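Hypothetical protein Atu2327 (PDB 2O8I) is of unknown function but probably acts as an OHCU decarboxylase in the breakdown of urate to allantoin. Local coordinates at residues 102-105 / 106-110. Numbering follows the deposited sequence.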
loop_
_atom_site.group_PDB
_atom_site.type_symbol
_atom_site.label_atom_id
_atom_site.label_comp_id
_atom_site.label_asym_id
_atom_site.label_seq_id
_atom_site.Cartn_x
_atom_site.Cartn_y
_atom_site.Cartn_z
ATOM N N GLN A 102 -13.633 -8.989 6.641
ATOM C CA GLN A 102 -14.639 -9.968 6.308
ATOM C C GLN A 102 -15.455 -9.517 5.070
ATOM O O GLN A 102 -15.751 -10.310 4.184
ATOM C CB GLN A 102 -15.502 -10.280 7.546
ATOM C CG GLN A 102 -16.827 -10.958 7.248
ATOM C CD GLN A 102 -17.727 -11.025 8.518
ATOM O OE1 GLN A 102 -18.410 -10.029 8.893
ATOM N NE2 GLN A 102 -17.724 -12.198 9.192
ATOM N N LEU A 103 -15.807 -8.247 4.985
ATOM C CA LEU A 103 -16.663 -7.849 3.870
ATOM C C LEU A 103 -15.845 -7.936 2.578
ATOM O O LEU A 103 -16.316 -8.389 1.528
ATOM C CB LEU A 103 -17.278 -6.468 4.100
ATOM C CG LEU A 103 -18.284 -6.345 5.271
ATOM C CD1 LEU A 103 -18.651 -4.863 5.448
ATOM C CD2 LEU A 103 -19.592 -7.260 5.247
ATOM N N ASN A 104 -14.580 -7.570 2.700
ATOM C CA ASN A 104 -13.690 -7.696 1.601
ATOM C C ASN A 104 -13.503 -9.144 1.151
ATOM O O ASN A 104 -13.512 -9.392 -0.061
ATOM C CB ASN A 104 -12.367 -7.046 1.895
ATOM C CG ASN A 104 -11.444 -7.167 0.747
ATOM O OD1 ASN A 104 -10.606 -8.065 0.733
ATOM N ND2 ASN A 104 -11.642 -6.335 -0.286
ATOM N N SER A 105 -13.359 -10.100 2.088
ATOM C CA SER A 105 -13.304 -11.521 1.707
ATOM C C SER A 105 -14.549 -11.961 0.988
ATOM O O SER A 105 -14.451 -12.658 -0.003
ATOM C CB SER A 105 -13.110 -12.424 2.899
ATOM O OG SER A 105 -11.861 -12.131 3.468
ATOM N N ALA A 106 -15.714 -11.555 1.480
ATOM C CA ALA A 106 -16.980 -11.967 0.864
ATOM C C ALA A 106 -17.066 -11.451 -0.574
ATOM O O ALA A 106 -17.422 -12.209 -1.491
ATOM C CB ALA A 106 -18.209 -11.535 1.708
ATOM N N TYR A 107 -16.685 -10.184 -0.743
ATOM C CA TYR A 107 -16.742 -9.488 -2.011
ATOM C C TYR A 107 -15.805 -10.096 -3.056
ATOM O O TYR A 107 -16.208 -10.403 -4.184
ATOM C CB TYR A 107 -16.406 -8.010 -1.797
ATOM C CG TYR A 107 -16.448 -7.162 -3.054
ATOM C CD1 TYR A 107 -17.605 -6.433 -3.400
ATOM C CD2 TYR A 107 -15.337 -7.060 -3.879
ATOM C CE1 TYR A 107 -17.651 -5.617 -4.524
ATOM C CE2 TYR A 107 -15.373 -6.259 -5.021
ATOM C CZ TYR A 107 -16.524 -5.532 -5.341
ATOM O OH TYR A 107 -16.539 -4.741 -6.495
ATOM N N THR A 108 -14.548 -10.266 -2.683
ATOM C CA THR A 108 -13.605 -10.888 -3.593
ATOM C C THR A 108 -14.016 -12.339 -3.925
ATOM O O THR A 108 -13.795 -12.798 -5.045
ATOM C CB THR A 108 -12.091 -10.681 -3.165
ATOM O OG1 THR A 108 -11.275 -11.626 -3.838
ATOM C CG2 THR A 108 -11.880 -10.876 -1.722
ATOM N N GLU A 109 -14.678 -13.026 -2.994
ATOM C CA GLU A 109 -15.128 -14.386 -3.263
ATOM C C GLU A 109 -16.201 -14.322 -4.349
ATOM O O GLU A 109 -16.260 -15.207 -5.191
ATOM C CB GLU A 109 -15.609 -15.101 -1.988
ATOM C CG GLU A 109 -16.466 -16.421 -2.174
ATOM C CD GLU A 109 -15.759 -17.578 -2.975
ATOM O OE1 GLU A 109 -14.521 -17.765 -2.849
ATOM O OE2 GLU A 109 -16.454 -18.316 -3.726
ATOM N N LYS A 110 -17.004 -13.257 -4.373
ATOM C CA LYS A 110 -18.046 -13.109 -5.395
ATOM C C LYS A 110 -17.497 -12.570 -6.733
ATOM O O LYS A 110 -17.865 -13.085 -7.787
ATOM C CB LYS A 110 -19.177 -12.218 -4.886
ATOM C CG LYS A 110 -20.377 -12.052 -5.834
ATOM C CD LYS A 110 -21.573 -11.465 -5.076
ATOM C CE LYS A 110 -22.946 -11.763 -5.732
ATOM N NZ LYS A 110 -23.255 -10.735 -6.775
#
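With CG of Tyr107 trans to its own backbone N (chi1 -179°), the phenol swings off the helix while its CB stays over the preceding turn, 3.3 Å from Leu103 O. Ser105 has the other setting, chi1 -64°: OG lies beside the residue's own N and turns back along the helix, where it hydrogen-bonds to Thr101 O. The hydrogen bonds between 102-105 and 106-110 are all backbone to backbone, and side chains contribute mainly through their CB atoms. Four i to i+4 hydrogen bonds follow one another. Ala106 N reaches Gln102 O at 3.0 Å, and Tyr107 N reaches Leu103 O at 2.9 Å. Thr108 N bonds to Asn104 O, although the position of that oxygen is less certain. The fourth, Glu109 N to Ser105 O, is also 3.0 Å long but more bent, with an N-H...O angle of 145°. Beside these bonds, Ala106 CB sits 3.7 Å from Gln102 O, and Glu109 CB lies 3.4 Å from Ser105 O, so each methyl or methylene borders the carbonyl that its own N-H engages. Beyond the segments, the Tyr107 ring meets Phe115 edge-to-face and touches Phe131 of helix 124-135, while its OH hydrogen-bonds to Glu142; this ties the buried phenol to helix 139-161. Leu103, one turn earlier, packs on Leu128 and Phe131, and Ser105 touches Glu5 of the second subunit. The unbroken i to i+4 ladder and the inward placing of Leu103 and Tyr107, against the exposed Gln102, Ala106 and Glu109, identify an amphipathic alpha-helix, here the C-terminal half of helix 94-111 in an all-helical OHCU decarboxylase-family fold.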